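Local coordinates for rieske iron-sulfur protein soxF (Sulfolobus acidocaldarius, PDB 1JM1) that carries a Rieske-type [2Fe-2S] cluster and probably passes electrons in the archaeal respiratory chain, at residues G6-P11 with T180-L185; F35-T40 with I162-T167; P149-D154 with A169-A174; A174-T179 with L186-Y191. One frame throughout, in Å; residues are numbered along the deposited sequence. Where two conformers were deposited one is given.

Interaction 1. Residues G6-P11 with T180-L185; sequences GLAGFP and TPQDNL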
loop_
_atom_site.group_PDB
_atom_site.type_symbol
_atom_site.label_atom_id
_atom_site.label_comp_id
_atom_site.label_asym_id
_atom_site.label_seq_id
_atom_site.Cartn_x
_atom_site.Cartn_y
_atom_site.Cartn_z
ATOM N N GLY A 6 3.095 -2.233 -17.184
ATOM C CA GLY A 6 2.878 -1.198 -16.223
ATOM C C GLY A 6 3.735 0.005 -16.442
ATOM O O GLY A 6 4.100 0.336 -17.598
ATOM N N LEU A 7 4.092 0.766 -15.400
ATOM C CA LEU A 7 4.940 1.929 -15.533
ATOM C C LEU A 7 6.392 1.553 -15.382
ATOM O O LEU A 7 6.783 0.803 -14.508
ATOM C CB LEU A 7 4.605 2.930 -14.457
ATOM C CG LEU A 7 3.189 3.508 -14.403
ATOM C CD1 LEU A 7 2.974 4.306 -13.125
ATOM C CD2 LEU A 7 2.963 4.265 -15.739
ATOM N N ALA A 8 7.206 2.129 -16.294
ATOM C CA ALA A 8 8.660 2.152 -16.142
ATOM C C ALA A 8 9.200 0.740 -15.886
ATOM O O ALA A 8 10.102 0.553 -15.080
ATOM C CB ALA A 8 9.114 3.118 -15.123
ATOM N N GLY A 9 8.717 -0.251 -16.619
ATOM C CA GLY A 9 9.251 -1.595 -16.599
ATOM C C GLY A 9 8.517 -2.582 -15.648
ATOM O O GLY A 9 8.835 -3.763 -15.673
ATOM N N PHE A 10 7.614 -2.083 -14.831
ATOM C CA PHE A 10 6.807 -2.908 -13.970
ATOM C C PHE A 10 5.749 -3.642 -14.755
ATOM O O PHE A 10 5.328 -3.169 -15.827
ATOM C CB PHE A 10 6.113 -2.099 -12.913
ATOM C CG PHE A 10 6.928 -1.779 -11.675
ATOM C CD1 PHE A 10 7.868 -0.789 -11.635
ATOM C CD2 PHE A 10 6.703 -2.502 -10.510
ATOM C CE1 PHE A 10 8.552 -0.490 -10.510
ATOM C CE2 PHE A 10 7.401 -2.166 -9.344
ATOM C CZ PHE A 10 8.321 -1.162 -9.345
ATOM N N PRO A 11 5.234 -4.752 -14.237
ATOM C CA PRO A 11 4.055 -5.424 -14.829
ATOM C C PRO A 11 2.801 -4.669 -14.508
ATOM O O PRO A 11 2.706 -3.904 -13.537
ATOM C CB PRO A 11 4.072 -6.776 -14.151
ATOM C CG PRO A 11 4.755 -6.567 -12.831
ATOM C CD PRO A 11 5.706 -5.451 -13.020
ATOM N N THR A 180 16.147 1.155 -6.094
ATOM C CA THR A 180 15.251 1.822 -7.073
ATOM C C THR A 180 13.924 1.124 -6.966
ATOM O O THR A 180 13.847 -0.024 -6.536
ATOM C CB THR A 180 15.755 1.686 -8.530
ATOM O OG1 THR A 180 15.614 0.300 -8.892
ATOM C CG2 THR A 180 17.169 2.135 -8.704
ATOM N N PRO A 181 12.832 1.765 -7.428
ATOM C CA PRO A 181 11.552 1.038 -7.425
ATOM C C PRO A 181 11.626 -0.300 -8.166
ATOM O O PRO A 181 11.095 -1.295 -7.712
ATOM C CB PRO A 181 10.620 2.047 -8.107
ATOM C CG PRO A 181 11.228 3.394 -7.751
ATOM C CD PRO A 181 12.704 3.155 -7.864
ATOM N N GLN A 182 12.312 -0.306 -9.325
ATOM C CA GLN A 182 12.381 -1.511 -10.150
ATOM C C GLN A 182 13.138 -2.638 -9.506
ATOM O O GLN A 182 12.946 -3.801 -9.895
ATOM C CB GLN A 182 12.986 -1.178 -11.536
ATOM C CG GLN A 182 12.070 -0.313 -12.422
ATOM C CD GLN A 182 12.231 1.184 -12.168
ATOM O OE1 GLN A 182 12.920 1.644 -11.281
ATOM N NE2 GLN A 182 11.575 1.953 -13.042
ATOM N N ASP A 183 13.935 -2.365 -8.459
ATOM C CA ASP A 183 14.528 -3.448 -7.674
ATOM C C ASP A 183 13.467 -4.270 -6.944
ATOM O O ASP A 183 13.802 -5.335 -6.414
ATOM C CB ASP A 183 15.597 -2.916 -6.758
ATOM C CG ASP A 183 16.871 -2.524 -7.478
ATOM O OD1 ASP A 183 17.059 -2.940 -8.669
ATOM O OD2 ASP A 183 17.649 -1.816 -6.824
ATOM N N ASN A 184 12.233 -3.830 -6.899
ATOM C CA ASN A 184 11.143 -4.667 -6.398
ATOM C C ASN A 184 10.893 -5.866 -7.305
ATOM O O ASN A 184 10.254 -6.827 -6.865
ATOM C CB ASN A 184 9.888 -3.855 -6.203
ATOM C CG ASN A 184 10.042 -2.864 -5.088
ATOM O OD1 ASN A 184 10.866 -3.064 -4.195
ATOM N ND2 ASN A 184 9.221 -1.811 -5.080
ATOM N N LEU A 185 11.408 -5.837 -8.512
ATOM C CA LEU A 185 11.310 -6.987 -9.426
ATOM C C LEU A 185 12.341 -8.041 -9.138
ATOM O O LEU A 185 12.303 -9.106 -9.770
ATOM C CB LEU A 185 11.417 -6.488 -10.885
ATOM C CG LEU A 185 10.306 -5.497 -11.302
ATOM C CD1 LEU A 185 10.707 -4.804 -12.603
ATOM C CD2 LEU A 185 8.978 -6.203 -11.434
#
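Gln182 reaches from the 3-10 turn of residues 181-185 to the type I' turn formed by Leu7 to Phe10. Its CG lies beside the backbone N (chi1 -69°), close to Phe10, with Gln182 CG 4.0 Å from Phe10 CE1. Gln182 CG also lies 3.4 Å from Ala8 O; the bend at chi2 (86°) turns the amide toward that carbonyl. There Gln182 NE2 gives a nearly straight hydrogen bond of 2.9 Å to Ala8 O, arriving in the carbonyl plane on a lone pair, while the acceptor lies in the plane of the glutamine amide. The same nitrogen also brushes the methyl group, Ala8 CB to Gln182 NE2 being 3.4 Å. An alanine here would remove this donor and is likely to leave the Ala8 carbonyl without its link to the 3-10 turn. The contact thus ties two turns of the loops flanking the three-stranded antiparallel sheet: one precedes strand 13-17, the other follows strand 161-167. Gly9 suits the type I' turn, since at its backbone angles a CB would press on the preceding carbonyl. Deeper in, the buried Phe10 ring points its end at the start of the 3-10 turn, with Phe10 CZ 3.2 Å from Pro181 O and Phe10 CE1 4.1 Å from Pro181 CB. Leu185 closes the other end: the Leu185 side chain slides past that of Pro11 in the opposite direction, Leu185 CD2 lying 3.7 Å from Pro11 CD, while Leu185 CD1 lies 3.7 Å from Gly9 O.

Interaction 2. Residues F35-T40 with I162-T167; sequences FAYPLT and IYAVGT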
loop_
_atom_site.group_PDB
_atom_site.type_symbol
_atom_site.label_atom_id
_atom_site.label_comp_id
_atom_site.label_asym_id
_atom_site.label_seq_id
_atom_site.Cartn_x
_atom_site.Cartn_y
_atom_site.Cartn_z
ATOM N N PHE A 35 -2.969 -8.238 -1.438
ATOM C CA PHE A 35 -2.515 -8.835 -2.689
ATOM C C PHE A 35 -0.982 -8.892 -2.635
ATOM O O PHE A 35 -0.389 -8.433 -1.638
ATOM C CB PHE A 35 -3.029 -8.043 -3.919
ATOM C CG PHE A 35 -2.540 -6.645 -4.046
ATOM C CD1 PHE A 35 -1.528 -6.299 -4.930
ATOM C CD2 PHE A 35 -3.097 -5.611 -3.298
ATOM C CE1 PHE A 35 -1.126 -4.997 -5.112
ATOM C CE2 PHE A 35 -2.686 -4.295 -3.467
ATOM C CZ PHE A 35 -1.708 -3.979 -4.366
ATOM N N ALA A 36 -0.359 -9.446 -3.636
ATOM C CA ALA A 36 1.102 -9.446 -3.763
ATOM C C ALA A 36 1.471 -8.785 -5.067
ATOM O O ALA A 36 0.787 -8.982 -6.087
ATOM C CB ALA A 36 1.676 -10.851 -3.748
ATOM N N TYR A 37 2.545 -7.990 -5.057
ATOM C CA TYR A 37 2.937 -7.264 -6.257
ATOM C C TYR A 37 4.295 -6.605 -6.046
ATOM O O TYR A 37 4.525 -6.055 -4.969
ATOM C CB TYR A 37 1.941 -6.102 -6.526
ATOM C CG TYR A 37 2.281 -5.281 -7.751
ATOM C CD1 TYR A 37 1.957 -5.716 -9.030
ATOM C CD2 TYR A 37 2.969 -4.066 -7.611
ATOM C CE1 TYR A 37 2.305 -4.973 -10.142
ATOM C CE2 TYR A 37 3.319 -3.338 -8.735
ATOM C CZ TYR A 37 2.976 -3.810 -10.007
ATOM O OH TYR A 37 3.356 -3.040 -11.077
ATOM N N PRO A 38 5.143 -6.542 -7.085
ATOM C CA PRO A 38 5.015 -7.203 -8.385
ATOM C C PRO A 38 5.305 -8.668 -8.406
ATOM O O PRO A 38 5.039 -9.301 -9.433
ATOM C CB PRO A 38 5.988 -6.397 -9.275
ATOM C CG PRO A 38 7.076 -5.974 -8.281
ATOM C CD PRO A 38 6.326 -5.635 -7.044
ATOM N N LEU A 39 5.880 -9.239 -7.334
ATOM C CA LEU A 39 6.168 -10.622 -7.207
ATOM C C LEU A 39 5.303 -11.266 -6.173
ATOM O O LEU A 39 4.826 -10.617 -5.231
ATOM C CB LEU A 39 7.653 -10.866 -6.844
ATOM C CG LEU A 39 8.698 -10.185 -7.759
ATOM C CD1 LEU A 39 10.063 -10.542 -7.190
ATOM C CD2 LEU A 39 8.557 -10.489 -9.221
ATOM N N THR A 40 5.128 -12.563 -6.273
ATOM C CA THR A 40 4.170 -13.279 -5.397
ATOM C C THR A 40 4.507 -13.180 -4.016
ATOM O O THR A 40 3.626 -13.309 -3.120
ATOM C CB THR A 40 3.978 -14.771 -5.813
ATOM O OG1 THR A 40 5.218 -15.296 -5.538
ATOM C CG2 THR A 40 3.561 -14.792 -7.243
ATOM N N ILE A 162 -9.130 -2.858 -11.264
ATOM C CA ILE A 162 -8.041 -2.092 -10.633
ATOM C C ILE A 162 -6.735 -2.824 -10.820
ATOM O O ILE A 162 -6.630 -4.001 -10.422
ATOM C CB ILE A 162 -8.320 -1.914 -9.116
ATOM C CG1 ILE A 162 -9.636 -1.186 -8.870
ATOM C CG2 ILE A 162 -7.160 -1.220 -8.435
ATOM C CD1 ILE A 162 -10.203 -1.381 -7.467
ATOM N N TYR A 163 -5.770 -2.156 -11.420
ATOM C CA TYR A 163 -4.463 -2.723 -11.706
ATOM C C TYR A 163 -3.386 -2.050 -10.837
ATOM O O TYR A 163 -3.423 -0.828 -10.630
ATOM C CB TYR A 163 -4.086 -2.482 -13.173
ATOM C CG TYR A 163 -4.937 -3.288 -14.134
ATOM C CD1 TYR A 163 -6.161 -2.835 -14.579
ATOM C CD2 TYR A 163 -4.546 -4.556 -14.536
ATOM C CE1 TYR A 163 -6.906 -3.599 -15.431
ATOM C CE2 TYR A 163 -5.303 -5.329 -15.382
ATOM C CZ TYR A 163 -6.517 -4.864 -15.828
ATOM O OH TYR A 163 -7.234 -5.626 -16.677
ATOM N N ALA A 164 -2.411 -2.841 -10.413
ATOM C CA ALA A 164 -1.167 -2.330 -9.873
ATOM C C ALA A 164 -0.177 -2.198 -11.029
ATOM O O ALA A 164 -0.041 -3.114 -11.825
ATOM C CB ALA A 164 -0.624 -3.286 -8.806
ATOM N N VAL A 165 0.469 -1.039 -11.106
ATOM C CA VAL A 165 1.330 -0.702 -12.264
ATOM C C VAL A 165 2.703 -0.198 -11.899
ATOM O O VAL A 165 3.527 0.001 -12.799
ATOM C CB VAL A 165 0.607 0.277 -13.215
ATOM C CG1 VAL A 165 -0.657 -0.369 -13.759
ATOM C CG2 VAL A 165 0.328 1.622 -12.550
ATOM N N GLY A 166 2.996 0.053 -10.624
ATOM C CA GLY A 166 4.339 0.429 -10.244
ATOM C C GLY A 166 4.401 0.673 -8.743
ATOM O O GLY A 166 3.448 0.434 -8.038
ATOM N N THR A 167 5.562 1.160 -8.285
ATOM C CA THR A 167 5.707 1.643 -6.919
ATOM C C THR A 167 6.465 2.944 -6.955
ATOM O O THR A 167 7.191 3.222 -7.910
ATOM C CB THR A 167 6.389 0.640 -5.968
ATOM O OG1 THR A 167 7.769 0.503 -6.308
ATOM C CG2 THR A 167 5.724 -0.726 -6.024
#
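Tyr37 lays its ring against Ala164 where strand 161-167, the middle strand of a three-stranded antiparallel sheet, runs into a classic beta bulge, where two residues, Val165 and Gly166, lie opposite the single Ile152 of strand 151-155. The tight part is the ring face. Ala164 CB sits 3.5 Å from the centroid of the Tyr37 ring and only 9° off its normal, a CH-pi contact almost over the centre. Pro38, preceded by a cis peptide bond, covers the opposite face with its CB, and the ring is held between a methyl group and a proline. With CG anti to the backbone N (chi1 179°), the ring extends from its own chain toward the strand. Tyr37 CE1 comes within 3.4 Å of Ala164 O, and the hydroxyl ends at the bulge, but its angle to the Gly166 N-H is poor and no hydrogen bond forms there; its bond goes instead to Pro11 O in the loop before strand 13-17.

The looser part lies round this centre. Phe35, from the end of strand 32-36, touches the same methyl obliquely, with Phe35 CE1 4.1 Å from Ala164 CB. From Tyr37 on, the chain is loop and leads away from strand 161-167 toward the exposed Thr40. On the strand side the last touch is at the ring edge, where Thr167 CG2 stands near the ring plane, 4.5 Å from Tyr37 CE2.

Interaction 3. Residues P149-D154 with A169-A174; sequences PIVILD and APYFSA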
loop_
_atom_site.group_PDB
_atom_site.type_symbol
_atom_site.label_atom_id
_atom_site.label_comp_id
_atom_site.label_asym_id
_atom_site.label_seq_id
_atom_site.Cartn_x
_atom_site.Cartn_y
_atom_site.Cartn_z
ATOM N N PRO A 149 6.349 2.543 1.127
ATOM C CA PRO A 149 6.124 2.628 -0.314
ATOM C C PRO A 149 4.661 2.496 -0.707
ATOM O O PRO A 149 3.901 1.694 -0.139
ATOM C CB PRO A 149 6.984 1.483 -0.862
ATOM C CG PRO A 149 8.103 1.388 0.147
ATOM C CD PRO A 149 7.396 1.598 1.489
ATOM N N ILE A 150 4.302 3.280 -1.709
ATOM C CA ILE A 150 3.002 3.284 -2.355
ATOM C C ILE A 150 3.057 2.419 -3.607
ATOM O O ILE A 150 4.001 2.501 -4.389
ATOM C CB ILE A 150 2.558 4.729 -2.708
ATOM C CG1 ILE A 150 2.376 5.523 -1.424
ATOM C CG2 ILE A 150 1.313 4.746 -3.574
ATOM C CD1 ILE A 150 2.235 7.034 -1.648
ATOM N N VAL A 151 2.009 1.621 -3.799
ATOM C CA VAL A 151 1.784 0.880 -5.020
ATOM C C VAL A 151 0.868 1.747 -5.899
ATOM O O VAL A 151 -0.255 2.088 -5.511
ATOM C CB VAL A 151 1.155 -0.485 -4.736
ATOM C CG1 VAL A 151 0.875 -1.214 -6.070
ATOM C CG2 VAL A 151 2.061 -1.313 -3.841
ATOM N N ILE A 152 1.383 2.111 -7.059
ATOM C CA ILE A 152 0.645 2.959 -8.010
ATOM C C ILE A 152 -0.415 2.090 -8.680
ATOM O O ILE A 152 -0.119 0.984 -9.139
ATOM C CB ILE A 152 1.611 3.603 -8.994
ATOM C CG1 ILE A 152 2.713 4.352 -8.230
ATOM C CG2 ILE A 152 0.832 4.490 -9.975
ATOM C CD1 ILE A 152 3.881 4.585 -9.176
ATOM N N LEU A 153 -1.656 2.597 -8.703
ATOM C CA LEU A 153 -2.780 1.915 -9.269
ATOM C C LEU A 153 -3.287 2.609 -10.500
ATOM O O LEU A 153 -3.150 3.820 -10.672
ATOM C CB LEU A 153 -3.916 1.848 -8.229
ATOM C CG LEU A 153 -3.595 1.189 -6.897
ATOM C CD1 LEU A 153 -4.814 1.283 -5.974
ATOM C CD2 LEU A 153 -3.155 -0.271 -7.083
ATOM N N ASP A 154 -3.959 1.834 -11.339
ATOM C CA ASP A 154 -4.662 2.312 -12.533
ATOM C C ASP A 154 -6.027 1.612 -12.552
ATOM O O ASP A 154 -6.096 0.367 -12.573
ATOM C CB ASP A 154 -3.868 2.019 -13.773
ATOM C CG ASP A 154 -4.464 2.559 -15.052
ATOM O OD1 ASP A 154 -5.265 3.491 -14.983
ATOM O OD2 ASP A 154 -4.027 2.134 -16.140
ATOM N N ALA A 169 8.801 3.654 -4.708
ATOM C CA ALA A 169 10.032 3.430 -3.961
ATOM C C ALA A 169 10.295 1.973 -3.890
ATOM O O ALA A 169 9.355 1.130 -3.991
ATOM C CB ALA A 169 9.865 3.999 -2.563
ATOM N N PRO A 170 11.532 1.575 -3.623
ATOM C CA PRO A 170 11.836 0.165 -3.305
ATOM C C PRO A 170 11.210 -0.232 -1.982
ATOM O O PRO A 170 11.136 0.553 -1.023
ATOM C CB PRO A 170 13.376 0.169 -3.170
ATOM C CG PRO A 170 13.702 1.594 -2.760
ATOM C CD PRO A 170 12.734 2.435 -3.533
ATOM N N TYR A 171 10.815 -1.488 -1.912
ATOM C CA TYR A 171 10.400 -2.115 -0.659
ATOM C C TYR A 171 11.615 -2.294 0.257
ATOM O O TYR A 171 12.776 -2.066 -0.135
ATOM C CB TYR A 171 9.771 -3.470 -0.970
ATOM C CG TYR A 171 8.534 -3.446 -1.836
ATOM C CD1 TYR A 171 8.211 -4.559 -2.593
ATOM C CD2 TYR A 171 7.667 -2.366 -1.908
ATOM C CE1 TYR A 171 7.091 -4.599 -3.375
ATOM C CE2 TYR A 171 6.526 -2.404 -2.706
ATOM C CZ TYR A 171 6.236 -3.517 -3.442
ATOM O OH TYR A 171 5.107 -3.506 -4.212
ATOM N N PHE A 172 11.348 -2.697 1.488
ATOM C CA PHE A 172 12.389 -3.025 2.443
ATOM C C PHE A 172 13.441 -3.920 1.827
ATOM O O PHE A 172 13.146 -4.927 1.199
ATOM C CB PHE A 172 11.713 -3.737 3.627
ATOM C CG PHE A 172 12.707 -4.224 4.671
ATOM C CD1 PHE A 172 13.384 -3.330 5.489
ATOM C CD2 PHE A 172 12.946 -5.592 4.806
ATOM C CE1 PHE A 172 14.302 -3.775 6.440
ATOM C CE2 PHE A 172 13.860 -6.049 5.789
ATOM C CZ PHE A 172 14.508 -5.138 6.549
ATOM N N SER A 173 14.703 -3.597 2.105
ATOM C CA SER A 173 15.839 -4.429 1.677
ATOM C C SER A 173 16.133 -5.443 2.768
ATOM O O SER A 173 16.590 -5.098 3.853
ATOM C CB SER A 173 17.093 -3.569 1.485
ATOM O OG SER A 173 16.994 -2.726 0.349
ATOM N N ALA A 174 15.888 -6.695 2.427
ATOM C CA ALA A 174 16.140 -7.823 3.342
ATOM C C ALA A 174 17.507 -8.412 3.020
ATOM O O ALA A 174 18.498 -7.920 3.536
ATOM C CB ALA A 174 14.968 -8.793 3.237
#
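Pro149 packs its ring against the irregular chain of Ala169 to Tyr171. Its CG comes closest, 3.4 Å from Pro170 O, and also meets a methyl group, Pro149 CG to Ala169 CB being 4.2 Å. Pro149 CB touches the edge of the tyrosine near the ring plane, at 4.0 Å from Tyr171 CD2. Two residues on, Val151 contributes a single branch: CG2, placed anti to the carbonyl carbon, stands 3.8 Å from Tyr171 OH. The two side chains cross obliquely; Tyr171 thus meets Pro149 at CD2 and Val151 at its hydroxyl.

Every touching residue is buried, and no hydrogen bond joins the two segments; several polar atoms find partners in a second shell. Tyr171 OH bonds to Tyr37 O, which fixes the far end of the ring, while Tyr171 N bonds to Asn184 OD1. Pro170 O, the atom against which Pro149 leans, also accepts a hydrogen bond from Arg146 NH1.

The side chain of Pro149 is about 8 Å from that of Cys94, a residue of the [2Fe-2S] binding site, and about 11 Å from the cluster itself. The contact therefore joins Pro149, which leads into strand 151-155, and Val151 of that strand to the long loop after strand 161-167, close to the cluster site of this Rieske protein.

Interaction 4. Residues A174-T179 with L186-Y191; sequences AGIPRT and LYDPRY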
loop_
_atom_site.group_PDB
_atom_site.type_symbol
_atom_site.label_atom_id
_atom_site.label_comp_id
_atom_site.label_asym_id
_atom_site.label_seq_id
_atom_site.Cartn_x
_atom_site.Cartn_y
_atom_site.Cartn_z
ATOM N N ALA A 174 15.888 -6.695 2.427
ATOM C CA ALA A 174 16.140 -7.823 3.342
ATOM C C ALA A 174 17.507 -8.412 3.020
ATOM O O ALA A 174 18.498 -7.920 3.536
ATOM C CB ALA A 174 14.968 -8.793 3.237
ATOM N N GLY A 175 17.588 -9.443 2.188
ATOM C CA GLY A 175 18.847 -10.009 1.815
ATOM C C GLY A 175 19.440 -9.353 0.570
ATOM O O GLY A 175 20.622 -9.489 0.333
ATOM N N ILE A 176 18.672 -8.828 -0.330
ATOM C CA ILE A 176 19.052 -8.246 -1.576
ATOM C C ILE A 176 18.806 -6.725 -1.459
ATOM O O ILE A 176 17.688 -6.306 -1.157
ATOM C CB ILE A 176 18.227 -8.766 -2.763
ATOM C CG1 ILE A 176 18.348 -10.292 -2.869
ATOM C CG2 ILE A 176 18.607 -8.088 -4.073
ATOM C CD1 ILE A 176 19.725 -10.726 -3.263
ATOM N N PRO A 177 19.772 -5.868 -1.717
ATOM C CA PRO A 177 19.528 -4.430 -1.683
ATOM C C PRO A 177 18.530 -4.057 -2.778
ATOM O O PRO A 177 18.631 -4.477 -3.922
ATOM C CB PRO A 177 20.881 -3.835 -1.974
ATOM C CG PRO A 177 21.812 -4.916 -1.920
ATOM C CD PRO A 177 21.221 -6.207 -2.032
ATOM N N ARG A 178 17.599 -3.179 -2.412
ATOM C CA ARG A 178 16.678 -2.591 -3.353
ATOM C C ARG A 178 16.864 -1.082 -3.290
ATOM O O ARG A 178 16.545 -0.463 -2.287
ATOM C CB ARG A 178 15.230 -2.991 -3.035
ATOM C CG ARG A 178 14.971 -4.491 -2.916
ATOM C CD ARG A 178 13.515 -4.727 -2.554
ATOM N NE ARG A 178 13.187 -6.087 -2.143
ATOM C CZ ARG A 178 12.848 -7.126 -2.894
ATOM N NH1 ARG A 178 12.861 -7.005 -4.228
ATOM N NH2 ARG A 178 12.505 -8.252 -2.320
ATOM N N THR A 179 17.415 -0.501 -4.333
ATOM C CA THR A 179 17.777 0.918 -4.312
ATOM C C THR A 179 16.990 1.732 -5.344
ATOM O O THR A 179 17.191 2.937 -5.429
ATOM C CB THR A 179 19.281 1.147 -4.518
ATOM O OG1 THR A 179 19.642 0.660 -5.756
ATOM C CG2 THR A 179 20.047 0.343 -3.442
ATOM N N LEU A 186 13.300 -7.795 -8.257
ATOM C CA LEU A 186 14.279 -8.801 -7.883
ATOM C C LEU A 186 13.684 -9.801 -6.886
ATOM O O LEU A 186 12.991 -9.408 -5.941
ATOM C CB LEU A 186 15.493 -8.141 -7.254
ATOM C CG LEU A 186 16.227 -7.152 -8.181
ATOM C CD1 LEU A 186 17.304 -6.467 -7.367
ATOM C CD2 LEU A 186 16.837 -7.845 -9.407
ATOM N N TYR A 187 13.981 -11.053 -7.080
ATOM C CA TYR A 187 13.588 -12.137 -6.175
ATOM C C TYR A 187 14.580 -12.219 -5.048
ATOM O O TYR A 187 15.765 -12.470 -5.190
ATOM C CB TYR A 187 13.583 -13.454 -6.975
ATOM C CG TYR A 187 13.250 -14.642 -6.074
ATOM C CD1 TYR A 187 11.993 -14.867 -5.518
ATOM C CD2 TYR A 187 14.246 -15.544 -5.810
ATOM C CE1 TYR A 187 11.709 -15.945 -4.717
ATOM C CE2 TYR A 187 14.004 -16.645 -4.990
ATOM C CZ TYR A 187 12.751 -16.760 -4.482
ATOM O OH TYR A 187 12.563 -17.894 -3.713
ATOM N N ASP A 188 14.076 -12.092 -3.825
ATOM C CA ASP A 188 14.820 -12.256 -2.582
ATOM C C ASP A 188 14.179 -13.363 -1.801
ATOM O O ASP A 188 13.062 -13.190 -1.314
ATOM C CB ASP A 188 14.763 -10.977 -1.777
ATOM C CG ASP A 188 15.628 -11.037 -0.522
ATOM O OD1 ASP A 188 16.100 -12.128 -0.163
ATOM O OD2 ASP A 188 15.767 -9.950 0.125
ATOM N N PRO A 189 14.833 -14.491 -1.617
ATOM C CA PRO A 189 14.268 -15.571 -0.844
ATOM C C PRO A 189 13.921 -15.176 0.589
ATOM O O PRO A 189 13.117 -15.876 1.190
ATOM C CB PRO A 189 15.360 -16.647 -0.846
ATOM C CG PRO A 189 16.306 -16.249 -1.826
ATOM C CD PRO A 189 16.170 -14.847 -2.129
ATOM N N ARG A 190 14.510 -14.144 1.151
ATOM C CA ARG A 190 14.139 -13.721 2.491
ATOM C C ARG A 190 12.712 -13.181 2.572
ATOM O O ARG A 190 12.135 -13.098 3.662
ATOM C CB ARG A 190 15.100 -12.744 3.069
ATOM C CG ARG A 190 16.516 -13.237 3.217
ATOM C CD ARG A 190 17.300 -12.355 4.192
ATOM N NE ARG A 190 18.704 -12.780 4.170
ATOM C CZ ARG A 190 19.645 -12.106 4.808
ATOM N NH1 ARG A 190 19.334 -11.053 5.562
ATOM N NH2 ARG A 190 20.885 -12.490 4.704
ATOM N N TYR A 191 12.118 -12.810 1.414
ATOM C CA TYR A 191 10.730 -12.386 1.380
ATOM C C TYR A 191 9.857 -13.634 1.431
ATOM O O TYR A 191 9.453 -14.201 0.411
ATOM C CB TYR A 191 10.439 -11.554 0.125
ATOM C CG TYR A 191 10.576 -10.060 0.367
ATOM C CD1 TYR A 191 11.746 -9.461 0.820
ATOM C CD2 TYR A 191 9.472 -9.217 0.149
ATOM C CE1 TYR A 191 11.812 -8.077 1.025
ATOM C CE2 TYR A 191 9.530 -7.864 0.368
ATOM C CZ TYR A 191 10.703 -7.293 0.812
ATOM O OH TYR A 191 10.697 -5.939 1.003
HETATM O O HOH W 1 15.229 -7.345 -0.305
HETATM O O HOH W 2 11.591 -10.530 -3.798
#
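Two irregular backbone segments run side by side, Ile176 lying nearest Asp188 (CA to CA 5.9 Å) and Gly175 nearest Arg190, with a type I turn from Asp188 to Tyr191. Asp188 grips the backbone of the other segment. Its CG is anti to the backbone N (chi1 -175°), which takes the carboxylate across. Asp188 OD2 takes Gly175 N on its syn lone pair at 2.8 Å and, from above the carboxylate plane, Ile176 N at 3.1 Å; a water bonded to Ala174 N and Ile176 O is its third donor. Asp188 OD1 accepts from Arg190 N, an Asx turn. With an alanine here, the amides of Gly175 and Ile176 would probably lose their shared acceptor and Arg190 N its Asx-turn partner.

Arg178, extended from CG to NE, reaches across to Leu186 and Tyr191. Its NH1 donates to Leu186 O at 3.0 Å, with Leu186 O 17° out of the guanidinium plane, and to Asp183 O, while NH2 passes over the face of Tyr191. The cation-pi contact puts Arg178 CZ 4.4 Å from the Tyr191 ring centroid, the two planes 75° apart. Ala174 CB meets the edge of that ring, 3.9 Å from Tyr191 CE1, and Tyr191 OH bonds to Phe172 O. The exposed Arg190 lays one face of its guanidinium over Gly175 CA. Both segments belong to the long loop between strand 161-167 and strand 202-203, without helix or strand of their own; Tyr191 also packs on Tyr171, and its side chain is about 11 Å from the [2Fe-2S] cluster.

Interactions 2 and 3 share the three-stranded sheet, where strands 161-167 and 151-155 are neighbours, and their centres lie 9 Å apart. The centre of interaction 1 is 10 Å from that of interaction 2 and 9 Å from that of interaction 3. Interaction 4 lies farther out, its centre 13 Å from that of interaction 3 and 16 Å from that of interaction 2. Along the chain interaction 1 encloses 2 and 3; the segments of 2 and 3 alternate, as do those of 1 and 4, and interaction 4 follows 3, sharing Ala174. Linked by hydrogen bonds, the four contacts tie the sheet to the long loop before strand 202-203, which runs near the cluster.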